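Local atomic coordinates of putative lipoprotein (Campylobacter jejuni subsp. jejuni, PDB entry 2G5G), a protein that binds haem cofacially through a tyrosine ligand in a manner linked to dimerization, and probably serves in bacterial haem transport. Residues 19-24 with 30-35; 38-43 with 65-70; 196-201 with 231-236. All blocks are in the same frame, centred on the assembly; numbering follows the deposited sequence.

Interaction 1: 19-24 with 30-35; sequences FYILDT and ISFEDM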
ATOM      1  N   PHE A  19      37.419   0.377   6.099  1.00 33.12           N
ATOM      2  CA  PHE A  19      36.597   1.535   6.444  1.00 32.22           C
ATOM      3  C   PHE A  19      37.373   2.560   7.244  1.00 30.95           C
ATOM      4  O   PHE A  19      38.435   2.275   7.800  1.00 30.28           O
ATOM      5  CB  PHE A  19      35.351   1.105   7.248  1.00 32.47           C
ATOM      6  CG  PHE A  19      35.632   0.823   8.700  1.00 33.82           C
ATOM      7  CD1 PHE A  19      35.468   1.816   9.668  1.00 34.86           C
ATOM      8  CD2 PHE A  19      36.058  -0.442   9.105  1.00 35.61           C
ATOM      9  CE1 PHE A  19      35.729   1.553  11.007  1.00 36.13           C
ATOM     10  CE2 PHE A  19      36.327  -0.722  10.456  1.00 36.14           C
ATOM     11  CZ  PHE A  19      36.163   0.265  11.406  1.00 35.29           C
ATOM     12  N   TYR A  20      36.820   3.768   7.330  1.00 29.91           N
ATOM     13  CA  TYR A  20      37.301   4.707   8.324  1.00 28.27           C
ATOM     14  C   TYR A  20      36.101   5.528   8.829  1.00 26.06           C
ATOM     15  O   TYR A  20      34.959   5.331   8.390  1.00 26.47           O
ATOM     16  CB  TYR A  20      38.451   5.577   7.795  1.00 28.95           C
ATOM     17  CG  TYR A  20      38.082   6.482   6.629  1.00 30.78           C
ATOM     18  CD1 TYR A  20      37.696   7.809   6.843  1.00 31.23           C
ATOM     19  CD2 TYR A  20      38.158   6.024   5.312  1.00 31.90           C
ATOM     20  CE1 TYR A  20      37.369   8.640   5.786  1.00 31.20           C
ATOM     21  CE2 TYR A  20      37.822   6.848   4.244  1.00 32.16           C
ATOM     22  CZ  TYR A  20      37.446   8.155   4.492  1.00 31.78           C
ATOM     23  OH  TYR A  20      37.097   8.964   3.448  1.00 30.85           O
ATOM     24  N   ILE A  21      36.369   6.396   9.782  1.00 23.37           N
ATOM     25  CA  ILE A  21      35.315   7.173  10.449  1.00 23.04           C
ATOM     26  C   ILE A  21      35.675   8.637  10.412  1.00 22.54           C
ATOM     27  O   ILE A  21      36.796   8.993  10.749  1.00 23.31           O
ATOM     28  CB  ILE A  21      35.211   6.778  11.935  1.00 21.82           C
ATOM     29  CG1 ILE A  21      34.951   5.273  12.076  1.00 22.87           C
ATOM     30  CG2 ILE A  21      34.120   7.630  12.678  1.00 21.09           C
ATOM     31  CD1 ILE A  21      35.258   4.760  13.453  1.00 21.57           C
ATOM     32  N   LEU A  22      34.717   9.480  10.039  1.00 22.82           N
ATOM     33  CA  LEU A  22      34.854  10.908  10.189  1.00 23.27           C
ATOM     34  C   LEU A  22      33.916  11.413  11.268  1.00 22.23           C
ATOM     35  O   LEU A  22      32.764  11.034  11.301  1.00 21.51           O
ATOM     36  CB  LEU A  22      34.465  11.628   8.899  1.00 23.56           C
ATOM     37  CG  LEU A  22      35.359  11.524   7.670  1.00 27.28           C
ATOM     38  CD1 LEU A  22      34.668  12.286   6.547  1.00 28.46           C
ATOM     39  CD2 LEU A  22      36.733  12.130   7.963  1.00 25.61           C
ATOM     40  N   ASP A  23      34.437  12.278  12.121  1.00 21.70           N
ATOM     41  CA  ASP A  23      33.642  13.227  12.889  1.00 21.90           C
ATOM     42  C   ASP A  23      33.064  14.199  11.835  1.00 21.82           C
ATOM     43  O   ASP A  23      33.833  14.861  11.113  1.00 22.11           O
ATOM     44  CB  ASP A  23      34.594  13.952  13.831  1.00 21.25           C
ATOM     45  CG  ASP A  23      33.901  14.957  14.730  1.00 23.79           C
ATOM     46  OD1 ASP A  23      32.931  15.602  14.305  1.00 22.61           O
ATOM     47  OD2 ASP A  23      34.363  15.131  15.866  1.00 26.00           O
ATOM     48  N   THR A  24      31.744  14.290  11.708  1.00 21.13           N
ATOM     49  CA  THR A  24      31.181  15.155  10.645  1.00 20.80           C
ATOM     50  C   THR A  24      31.251  16.670  10.976  1.00 21.10           C
ATOM     51  O   THR A  24      31.074  17.507  10.089  1.00 21.13           O
ATOM     52  CB  THR A  24      29.700  14.825  10.334  1.00 20.50           C
ATOM     53  OG1 THR A  24      28.919  15.100  11.507  1.00 20.32           O
ATOM     54  CG2 THR A  24      29.511  13.386   9.832  1.00 20.11           C
ATOM     55  N   ILE A  30      38.698   9.850  12.715  1.00 26.53           N
ATOM     56  CA  ILE A  30      38.752   9.522  14.149  1.00 26.84           C
ATOM     57  C   ILE A  30      38.851   8.005  14.279  1.00 26.57           C
ATOM     58  O   ILE A  30      38.251   7.287  13.488  1.00 27.19           O
ATOM     59  CB  ILE A  30      37.506  10.103  14.920  1.00 26.80           C
ATOM     60  CG1 ILE A  30      37.629   9.931  16.435  1.00 28.52           C
ATOM     61  CG2 ILE A  30      36.225   9.481  14.462  1.00 26.52           C
ATOM     62  CD1 ILE A  30      36.430  10.470  17.230  1.00 27.97           C
ATOM     63  N   SER A  31      39.634   7.511  15.237  1.00 26.56           N
ATOM     64  CA  SER A  31      39.737   6.061  15.383  1.00 27.42           C
ATOM     65  C   SER A  31      38.413   5.488  15.860  1.00 27.34           C
ATOM     66  O   SER A  31      37.642   6.180  16.507  1.00 27.32           O
ATOM     67  CB  SER A  31      40.862   5.664  16.328  1.00 27.23           C
ATOM     68  OG  SER A  31      40.546   6.018  17.650  1.00 26.55           O
ATOM     69  N   PHE A  32      38.140   4.234  15.489  1.00 28.28           N
ATOM     70  CA  PHE A  32      37.022   3.483  16.032  1.00 28.19           C
ATOM     71  C   PHE A  32      36.967   3.566  17.576  1.00 28.75           C
ATOM     72  O   PHE A  32      35.916   3.899  18.116  1.00 27.21           O
ATOM     73  CB  PHE A  32      37.045   2.026  15.520  1.00 29.26           C
ATOM     74  CG  PHE A  32      35.893   1.189  16.012  1.00 28.82           C
ATOM     75  CD1 PHE A  32      34.773   1.006  15.231  1.00 30.09           C
ATOM     76  CD2 PHE A  32      35.944   0.580  17.270  1.00 31.44           C
ATOM     77  CE1 PHE A  32      33.710   0.238  15.688  1.00 30.40           C
ATOM     78  CE2 PHE A  32      34.885  -0.190  17.731  1.00 30.05           C
ATOM     79  CZ  PHE A  32      33.767  -0.363  16.925  1.00 28.66           C
ATOM     80  N   GLU A  33      38.092   3.311  18.262  1.00 29.13           N
ATOM     81  CA  GLU A  33      38.180   3.426  19.740  1.00 31.01           C
ATOM     82  C   GLU A  33      37.786   4.835  20.233  1.00 29.86           C
ATOM     83  O   GLU A  33      36.998   4.951  21.161  1.00 29.80           O
ATOM     84  CB  GLU A  33      39.599   3.102  20.229  1.00 31.16           C
ATOM     85  CG  GLU A  33      39.704   1.983  21.283  0.85 34.73           C
ATOM     86  CD  GLU A  33      41.157   1.786  21.782  0.85 35.16           C
ATOM     87  OE1 GLU A  33      41.757   0.712  21.522  0.85 40.90           O
ATOM     88  OE2 GLU A  33      41.695   2.717  22.425  0.85 39.56           O
ATOM     89  N   ASP A  34      38.358   5.889  19.633  1.00 28.20           N
ATOM     90  CA  ASP A  34      37.984   7.277  19.966  1.00 27.90           C
ATOM     91  C   ASP A  34      36.503   7.617  19.673  1.00 25.60           C
ATOM     92  O   ASP A  34      35.895   8.373  20.432  1.00 26.13           O
ATOM     93  CB  ASP A  34      38.902   8.297  19.276  1.00 28.23           C
ATOM     94  CG  ASP A  34      40.309   8.345  19.900  1.00 30.95           C
ATOM     95  OD1 ASP A  34      40.601   7.595  20.872  1.00 34.67           O
ATOM     96  OD2 ASP A  34      41.115   9.142  19.420  1.00 32.94           O
HETATM   97  N   MSE A  35      35.926   7.070  18.612  1.00 24.82           N
HETATM   98  CA  MSE A  35      34.472   7.246  18.378  1.00 24.56           C
HETATM   99  C   MSE A  35      33.679   6.592  19.529  1.00 24.15           C
HETATM  100  O   MSE A  35      32.762   7.204  20.085  1.00 21.86           O
HETATM  101  CB  MSE A  35      34.003   6.690  17.036  1.00 24.06           C
HETATM  102  CG  MSE A  35      32.529   6.918  16.796  1.00 24.01           C
HETATM  103 SE   MSE A  35      31.786   5.919  15.359  0.80 27.75          SE
HETATM  104  CE  MSE A  35      32.062   4.054  15.941  1.00 24.80           C
TER
HETATM  105  O   HOH W   1      38.897   5.931  11.149  1.00 46.61           O

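Interaction 2: 38-43 with 65-70; sequences ELLKAD and NALEGN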
ATOM      1  N   GLU A  38      33.534   8.597  22.684  1.00 23.92           N
ATOM      2  CA  GLU A  38      32.538   9.678  22.552  1.00 23.17           C
ATOM      3  C   GLU A  38      31.105   9.178  22.627  1.00 22.47           C
ATOM      4  O   GLU A  38      30.274   9.791  23.296  1.00 22.19           O
ATOM      5  CB  GLU A  38      32.764  10.479  21.263  1.00 24.04           C
ATOM      6  CG  GLU A  38      34.171  11.067  21.140  1.00 25.08           C
ATOM      7  CD  GLU A  38      34.539  11.937  22.312  1.00 29.92           C
ATOM      8  OE1 GLU A  38      33.695  12.710  22.800  1.00 27.84           O
ATOM      9  OE2 GLU A  38      35.688  11.849  22.776  1.00 33.50           O
ATOM     10  N   LEU A  39      30.809   8.070  21.955  1.00 21.50           N
ATOM     11  CA  LEU A  39      29.442   7.513  21.953  1.00 21.16           C
ATOM     12  C   LEU A  39      28.976   7.123  23.341  1.00 22.47           C
ATOM     13  O   LEU A  39      27.798   7.255  23.673  1.00 22.08           O
ATOM     14  CB  LEU A  39      29.341   6.278  21.048  1.00 21.51           C
ATOM     15  CG  LEU A  39      29.614   6.442  19.541  1.00 20.14           C
ATOM     16  CD1 LEU A  39      29.258   5.171  18.854  1.00 17.38           C
ATOM     17  CD2 LEU A  39      28.800   7.597  18.954  1.00 20.25           C
ATOM     18  N   LEU A  40      29.910   6.646  24.146  1.00 22.00           N
ATOM     19  CA  LEU A  40      29.618   6.255  25.518  1.00 23.69           C
ATOM     20  C   LEU A  40      29.071   7.426  26.362  1.00 23.14           C
ATOM     21  O   LEU A  40      28.380   7.214  27.354  1.00 23.69           O
ATOM     22  CB  LEU A  40      30.928   5.751  26.143  1.00 24.35           C
ATOM     23  CG  LEU A  40      31.188   4.254  26.382  1.00 27.20           C
ATOM     24  CD1 LEU A  40      30.098   3.253  25.943  1.00 28.80           C
ATOM     25  CD2 LEU A  40      32.605   3.819  26.002  1.00 25.67           C
ATOM     26  N   LYS A  41      29.386   8.654  25.962  1.00 21.95           N
ATOM     27  CA  LYS A  41      28.917   9.861  26.654  1.00 21.63           C
ATOM     28  C   LYS A  41      27.421  10.164  26.387  1.00 20.54           C
ATOM     29  O   LYS A  41      26.773  10.894  27.139  1.00 20.28           O
ATOM     30  CB  LYS A  41      29.743  11.061  26.232  1.00 21.95           C
ATOM     31  CG  LYS A  41      31.238  10.899  26.460  1.00 24.73           C
ATOM     32  CD  LYS A  41      31.985  12.130  25.963  1.00 26.90           C
ATOM     33  CE  LYS A  41      33.417  12.131  26.538  1.00 27.97           C
ATOM     34  NZ  LYS A  41      34.247  13.132  25.826  1.00 29.11           N
ATOM     35  N   ALA A  42      26.896   9.621  25.299  1.00 19.97           N
ATOM     36  CA  ALA A  42      25.537   9.934  24.858  1.00 19.31           C
ATOM     37  C   ALA A  42      24.527   9.129  25.641  1.00 18.68           C
ATOM     38  O   ALA A  42      24.853   8.068  26.162  1.00 17.86           O
ATOM     39  CB  ALA A  42      25.387   9.681  23.352  1.00 18.83           C
ATOM     40  N   ASP A  43      23.300   9.650  25.749  1.00 18.56           N
ATOM     41  CA  ASP A  43      22.179   8.878  26.302  1.00 18.34           C
ATOM     42  C   ASP A  43      21.424   8.074  25.243  1.00 17.96           C
ATOM     43  O   ASP A  43      20.853   7.014  25.539  1.00 17.18           O
ATOM     44  CB  ASP A  43      21.188   9.815  27.045  1.00 17.56           C
ATOM     45  CG  ASP A  43      21.879  10.618  28.126  1.00 19.28           C
ATOM     46  OD1 ASP A  43      22.374   9.970  29.052  1.00 18.42           O
ATOM     47  OD2 ASP A  43      21.998  11.859  28.015  1.00 19.04           O
ATOM     48  N   ASN A  65      29.239  -4.371  20.165  1.00 26.02           N
ATOM     49  CA  ASN A  65      30.156  -5.109  21.027  1.00 26.78           C
ATOM     50  C   ASN A  65      31.037  -4.186  21.843  1.00 26.20           C
ATOM     51  O   ASN A  65      31.276  -4.462  23.020  1.00 26.64           O
ATOM     52  CB  ASN A  65      31.061  -6.054  20.218  1.00 26.85           C
ATOM     53  CG  ASN A  65      30.392  -7.385  19.849  1.00 28.80           C
ATOM     54  OD1 ASN A  65      29.261  -7.699  20.223  1.00 31.14           O
ATOM     55  ND2 ASN A  65      31.120  -8.173  19.092  1.00 31.93           N
ATOM     56  N   ALA A  66      31.569  -3.114  21.240  1.00 25.24           N
ATOM     57  CA  ALA A  66      32.505  -2.270  22.000  1.00 24.89           C
ATOM     58  C   ALA A  66      31.761  -1.489  23.091  1.00 24.74           C
ATOM     59  O   ALA A  66      32.284  -1.262  24.206  1.00 24.32           O
ATOM     60  CB  ALA A  66      33.283  -1.321  21.079  1.00 25.81           C
ATOM     61  N   LEU A  67      30.543  -1.067  22.773  1.00 23.49           N
ATOM     62  CA  LEU A  67      29.793  -0.255  23.728  1.00 22.91           C
ATOM     63  C   LEU A  67      29.304  -1.145  24.878  1.00 22.42           C
ATOM     64  O   LEU A  67      29.376  -0.742  26.023  1.00 23.10           O
ATOM     65  CB  LEU A  67      28.596   0.398  23.046  1.00 22.73           C
ATOM     66  CG  LEU A  67      28.812   1.444  21.941  1.00 22.90           C
ATOM     67  CD1 LEU A  67      27.474   1.653  21.229  1.00 20.33           C
ATOM     68  CD2 LEU A  67      29.261   2.739  22.515  1.00 22.59           C
ATOM     69  N   GLU A  68      28.796  -2.325  24.531  1.00 21.60           N
ATOM     70  CA  GLU A  68      28.246  -3.326  25.478  1.00 22.99           C
ATOM     71  C   GLU A  68      29.290  -3.760  26.485  1.00 22.99           C
ATOM     72  O   GLU A  68      29.011  -3.815  27.687  1.00 22.45           O
ATOM     73  CB  GLU A  68      27.663  -4.547  24.724  1.00 23.17           C
ATOM     74  CG  GLU A  68      27.282  -5.815  25.576  1.00 24.26           C
ATOM     75  CD  GLU A  68      26.233  -5.518  26.625  1.00 29.54           C
ATOM     76  OE1 GLU A  68      25.654  -4.395  26.583  1.00 28.65           O
ATOM     77  OE2 GLU A  68      25.986  -6.401  27.491  1.00 26.18           O
ATOM     78  N   GLY A  69      30.488  -4.058  25.983  1.00 22.74           N
ATOM     79  CA  GLY A  69      31.600  -4.497  26.826  1.00 23.66           C
ATOM     80  C   GLY A  69      31.983  -3.445  27.848  1.00 23.65           C
ATOM     81  O   GLY A  69      32.134  -3.729  29.055  1.00 24.09           O
ATOM     82  N   ASN A  70      32.137  -2.212  27.399  1.00 24.04           N
ATOM     83  CA  ASN A  70      32.470  -1.144  28.325  1.00 24.59           C
ATOM     84  C   ASN A  70      31.369  -0.905  29.369  1.00 24.37           C
ATOM     85  O   ASN A  70      31.655  -0.751  30.537  1.00 23.04           O
ATOM     86  CB  ASN A  70      32.766   0.161  27.583  1.00 25.46           C
ATOM     87  CG  ASN A  70      33.034   1.301  28.536  1.00 27.93           C
ATOM     88  OD1 ASN A  70      34.184   1.559  28.906  1.00 34.69           O
ATOM     89  ND2 ASN A  70      31.969   1.967  28.977  1.00 25.61           N
TER

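Interaction 3: 196-201 with 231-236; sequences IQQFKD and PLHIQD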
ATOM      1  N   ILE A 196       3.203   9.098   7.139  1.00 31.71           N
ATOM      2  CA  ILE A 196       3.581   7.827   7.772  1.00 31.35           C
ATOM      3  C   ILE A 196       5.025   7.826   8.266  1.00 31.54           C
ATOM      4  O   ILE A 196       5.299   7.316   9.368  1.00 31.82           O
ATOM      5  CB  ILE A 196       3.342   6.606   6.841  1.00 31.73           C
ATOM      6  CG1 ILE A 196       1.838   6.309   6.739  1.00 30.77           C
ATOM      7  CG2 ILE A 196       4.041   5.340   7.367  1.00 32.07           C
ATOM      8  CD1 ILE A 196       1.494   5.540   5.489  1.00 31.93           C
ATOM      9  N   GLN A 197       5.947   8.358   7.452  1.00 30.19           N
ATOM     10  CA  GLN A 197       7.362   8.528   7.884  1.00 28.87           C
ATOM     11  C   GLN A 197       7.448   9.419   9.114  1.00 27.69           C
ATOM     12  O   GLN A 197       8.142   9.090  10.091  1.00 28.61           O
ATOM     13  CB  GLN A 197       8.219   9.095   6.753  1.00 28.81           C
ATOM     14  CG  GLN A 197       9.703   9.072   7.030  1.00 29.47           C
ATOM     15  CD  GLN A 197      10.411   7.816   6.580  1.00 28.79           C
ATOM     16  OE1 GLN A 197      11.655   7.757   6.555  1.00 30.71           O
ATOM     17  NE2 GLN A 197       9.652   6.798   6.242  1.00 31.48           N
ATOM     18  N   GLN A 198       6.735  10.527   9.073  1.00 26.16           N
ATOM     19  CA  GLN A 198       6.704  11.508  10.159  1.00 27.08           C
ATOM     20  C   GLN A 198       6.204  10.880  11.468  1.00 27.27           C
ATOM     21  O   GLN A 198       6.789  11.095  12.548  1.00 26.14           O
ATOM     22  CB  GLN A 198       5.808  12.698   9.774  1.00 26.00           C
ATOM     23  CG  GLN A 198       6.434  13.652   8.723  1.00 27.44           C
ATOM     24  CD  GLN A 198       7.005  14.902   9.352  1.00 27.52           C
ATOM     25  OE1 GLN A 198       8.207  14.973   9.674  1.00 31.48           O
ATOM     26  NE2 GLN A 198       6.155  15.883   9.564  1.00 26.16           N
ATOM     27  N   PHE A 199       5.115  10.109  11.358  1.00 26.79           N
ATOM     28  CA  PHE A 199       4.586   9.348  12.490  1.00 27.63           C
ATOM     29  C   PHE A 199       5.542   8.280  13.030  1.00 26.09           C
ATOM     30  O   PHE A 199       5.627   8.125  14.251  1.00 26.82           O
ATOM     31  CB  PHE A 199       3.229   8.708  12.140  1.00 29.31           C
ATOM     32  CG  PHE A 199       2.039   9.589  12.428  1.00 32.24           C
ATOM     33  CD1 PHE A 199       1.474  10.379  11.420  1.00 35.41           C
ATOM     34  CD2 PHE A 199       1.445   9.588  13.680  1.00 36.31           C
ATOM     35  CE1 PHE A 199       0.367  11.187  11.680  1.00 35.35           C
ATOM     36  CE2 PHE A 199       0.328  10.392  13.944  1.00 37.29           C
ATOM     37  CZ  PHE A 199      -0.209  11.186  12.932  1.00 36.39           C
ATOM     38  N   LYS A 200       6.225   7.536  12.146  1.00 24.70           N
ATOM     39  CA  LYS A 200       7.218   6.525  12.532  1.00 24.62           C
ATOM     40  C   LYS A 200       8.324   7.208  13.325  1.00 24.31           C
ATOM     41  O   LYS A 200       8.723   6.735  14.384  1.00 24.12           O
ATOM     42  CB  LYS A 200       7.855   5.838  11.313  1.00 23.83           C
ATOM     43  CG  LYS A 200       6.942   4.827  10.577  1.00 26.33           C
ATOM     44  CD  LYS A 200       7.576   4.331   9.288  1.00 23.91           C
ATOM     45  CE  LYS A 200       6.841   3.069   8.774  1.00 27.53           C
ATOM     46  NZ  LYS A 200       7.397   2.700   7.450  1.00 27.09           N
ATOM     47  N   ASP A 201       8.786   8.344  12.813  1.00 23.60           N
ATOM     48  CA  ASP A 201       9.855   9.132  13.450  1.00 23.00           C
ATOM     49  C   ASP A 201       9.475   9.639  14.836  1.00 22.79           C
ATOM     50  O   ASP A 201      10.273   9.576  15.778  1.00 21.76           O
ATOM     51  CB  ASP A 201      10.247  10.268  12.501  1.00 22.98           C
ATOM     52  CG  ASP A 201      11.081   9.770  11.338  1.00 23.87           C
ATOM     53  OD1 ASP A 201      11.659   8.655  11.450  1.00 23.85           O
ATOM     54  OD2 ASP A 201      11.157  10.466  10.294  1.00 23.23           O
ATOM     55  N   PRO A 231      15.985  12.748  15.184  1.00 18.69           N
ATOM     56  CA  PRO A 231      16.562  13.862  15.994  1.00 18.52           C
ATOM     57  C   PRO A 231      15.697  15.128  16.117  1.00 19.80           C
ATOM     58  O   PRO A 231      15.668  15.749  17.190  1.00 19.38           O
ATOM     59  CB  PRO A 231      17.904  14.136  15.306  1.00 18.31           C
ATOM     60  CG  PRO A 231      18.314  12.784  14.758  1.00 17.38           C
ATOM     61  CD  PRO A 231      16.983  12.220  14.231  1.00 18.93           C
ATOM     62  N   LEU A 232      14.967  15.490  15.052  1.00 19.98           N
ATOM     63  CA  LEU A 232      14.061  16.633  15.102  1.00 20.83           C
ATOM     64  C   LEU A 232      12.915  16.402  16.090  1.00 20.53           C
ATOM     65  O   LEU A 232      12.493  17.323  16.783  1.00 20.37           O
ATOM     66  CB  LEU A 232      13.463  16.905  13.716  1.00 21.66           C
ATOM     67  CG  LEU A 232      14.445  17.142  12.565  1.00 25.03           C
ATOM     68  CD1 LEU A 232      13.667  17.268  11.238  1.00 26.28           C
ATOM     69  CD2 LEU A 232      15.268  18.404  12.863  1.00 27.81           C
ATOM     70  N   HIS A 233      12.428  15.168  16.144  1.00 20.16           N
ATOM     71  CA  HIS A 233      11.284  14.827  16.990  1.00 20.36           C
ATOM     72  C   HIS A 233      11.724  14.772  18.436  1.00 20.18           C
ATOM     73  O   HIS A 233      11.003  15.249  19.320  1.00 20.49           O
ATOM     74  CB  HIS A 233      10.630  13.505  16.552  1.00 20.27           C
ATOM     75  CG  HIS A 233      10.080  13.551  15.158  1.00 21.94           C
ATOM     76  ND1 HIS A 233       8.742  13.741  14.891  1.00 23.37           N
ATOM     77  CD2 HIS A 233      10.693  13.449  13.953  1.00 21.61           C
ATOM     78  CE1 HIS A 233       8.553  13.758  13.583  1.00 22.58           C
ATOM     79  NE2 HIS A 233       9.721  13.583  12.990  1.00 22.09           N
ATOM     80  N   ILE A 234      12.938  14.257  18.676  1.00 19.68           N
ATOM     81  CA  ILE A 234      13.545  14.318  20.030  1.00 20.23           C
ATOM     82  C   ILE A 234      13.603  15.756  20.555  1.00 21.09           C
ATOM     83  O   ILE A 234      13.252  16.030  21.702  1.00 22.09           O
ATOM     84  CB  ILE A 234      14.943  13.632  20.069  1.00 19.75           C
ATOM     85  CG1 ILE A 234      14.800  12.118  19.825  1.00 19.92           C
ATOM     86  CG2 ILE A 234      15.708  13.932  21.417  1.00 18.40           C
ATOM     87  CD1 ILE A 234      16.159  11.372  19.655  1.00 20.91           C
ATOM     88  N   GLN A 235      14.031  16.694  19.708  1.00 22.36           N
ATOM     89  CA  GLN A 235      14.070  18.118  20.065  1.00 23.32           C
ATOM     90  C   GLN A 235      12.711  18.642  20.458  1.00 23.11           C
ATOM     91  O   GLN A 235      12.591  19.357  21.461  1.00 22.60           O
ATOM     92  CB  GLN A 235      14.559  18.979  18.884  1.00 22.42           C
ATOM     93  CG  GLN A 235      16.009  18.754  18.506  1.00 25.78           C
ATOM     94  CD  GLN A 235      16.453  19.687  17.380  1.00 27.62           C
ATOM     95  OE1 GLN A 235      16.974  19.229  16.364  1.00 35.92           O
ATOM     96  NE2 GLN A 235      16.253  21.000  17.562  1.00 28.03           N
ATOM     97  N   ASP A 236      11.693  18.308  19.644  1.00 22.88           N
ATOM     98  CA  ASP A 236      10.296  18.726  19.896  1.00 23.20           C
ATOM     99  C   ASP A 236       9.734  18.129  21.183  1.00 23.57           C
ATOM    100  O   ASP A 236       8.889  18.771  21.836  1.00 24.53           O
ATOM    101  CB  ASP A 236       9.370  18.393  18.713  1.00 21.61           C
ATOM    102  CG  ASP A 236       9.475  19.418  17.546  1.00 23.88           C
ATOM    103  OD1 ASP A 236      10.101  20.489  17.707  1.00 23.78           O
ATOM    104  OD2 ASP A 236       8.913  19.129  16.466  1.00 24.97           O
TER
HETATM  105  O   HOH W   2      10.507  12.970  10.260  1.00 22.23           O

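Interaction 1: 19-24 with 30-35
I30 N donates to I21 O over 2.9 Å, with an N-H...O angle of 160°. This bond is the direct polar tie between strand 19-23 and the segment that returns beside it. Its counterpart in the opposite sense is not direct: a water takes the hydrogen of I21 N and donates to I30 O at 2.8 Å. The inserted water is consistent with the antiparallel hairpin pairing of strands 19-23 and 28-29 opening here, as the chain turns into helix 32-39. I21 fills the space between strand and helix with both of its branches. Its CG2, set anti to the backbone N by a chi1 of -57°, presses against I30 CG2 at 3.3 Å, closer than ordinary carbon contact and so a locally tight fit. The same methyl meets SE of the selenomethionine M35 at 3.9 Å, the two side chains lying roughly at right angles. CD1 of the other branch reaches the first turn of the helix, 3.4 Å from F32 CA. Farther along, F19 brings its CZ to within 4.1 Å of F32 CD1, the side chains meeting at a slant. The helix start is fixed by S31 as N-cap, its OG accepting from D34 N at 3.0 Å, while F32 N is bound by the E15 carboxylate. Y20 and L22 bond I263 and V261 of strand 260-264, T24 continues the pairing to D259, and helix 54-73 lies against the aromatic end, where M62 touches both F19 and F32.

Interaction 2: 38-43 with 65-70
L40 and L67 run antiparallel alongside each other and meet at their ends through single methyls: L40 CD1 lies 3.6 Å from L67 CD2. That same L67 methyl also lies 3.8 Å from L39 CB, so it touches two consecutive residues of the 38-43 segment. L67 starts with its CB directed neither at nor from the partner, and its chi1 of -65°, with CG beside the backbone N, helps bring the branch end across. N70, one turn further along helix 54-73, approaches L40 from another side. Its side chain crosses that of L40 at a slant, putting ND2 3.5 Å from L40 CG and the amide carbon CG 3.6 Å from L40 CD2. L40 CD2 thus sits over one face of the N70 amide, and ND2 has a weak hydrogen bond to Q74 OE1 instead. The chain here forms a helix-strand-helix unit of the alpha/beta fold: helix 32-39 is followed by strand 44-49, which enters the parallel part of the sheet, and helix 54-73 returns to pack beside the first helix. L39 faces that sheet, touching V244 and V246, and also I63 of the partner helix. A type I turn runs from L39 to A42, with A42 N bonded to L39 O at 3.0 Å. K214 NZ, at the start of strand 214-220, bonds the carbonyls of both L40 and A42. K41 NZ forms a salt bridge with E38 OE1 at 3.1 Å, meeting the carboxylate from its syn side, 27° out of plane.

Interaction 3: 196-201 with 231-236
Helices 187-210 and 230-236 come together here with their nearest CA atoms, those of D201 and H233, 6.9 Å apart, and H233 spans much of the interval with its imidazole. The ring lies flat over the D201 backbone: D201 C sits 4.0 Å above the plane, over the ring centre. From the same residue, D201 CB packs 3.4 Å from H233 NE2 and 3.5 Å from H233 CD2. The preceding turn contributes its carbonyl, Q198 O, which comes within 3.4 Å of H233 CE1 at an oblique angle to the ring. A chi1 of -62° in H233, which sets CG beside its own backbone N, directs the imidazole across to the longer helix. The carboxylate and the imidazole do not meet directly: D201 OD2 and H233 NE2 are 4.4 Å apart. A water in the ring plane closes that distance, hydrogen-bonded to H233 NE2 at 2.9 Å and to D201 OD2 at 2.6 Å. Both residues are further held from outside the two segments: D201 OD1 bonds H223 ND1, and H233 ND1 bonds R202 NE. R202 NE can only donate, so ND1 accepts, which is consistent with a neutral ring. Partners at both ring nitrogens should limit rotation about chi2. Elsewhere on the segment, I196 touches the haem and K200 NZ bonds a haem oxygen, O2A. Helix 187-210 of this ChaN-family (Tiki superfamily) haem-binding domain is thus packed on helix 230-236 through H233, while other residues of its 196-201 segment face the cofacial haem site.

In the fold
Interactions 1 and 2 are neighbours that share helix 32-39: their centres are 14 Å apart, and they touch where F32 CE2 meets A66 CB at 3.9 Å. Together they seat that short helix, its beginning against strand 19-23 and its end against helix 54-73. Interaction 3 is separate, its centre 27 Å from that of interaction 1 and 24 Å from that of interaction 2, with nearest atoms about 11 Å and 8 Å away respectively. It alone adjoins the haem: I196 belongs to the pocket with Y151 and L193, whereas the D201 side chain is about 11 Å from a bound haem. All three contacts follow one another along the chain.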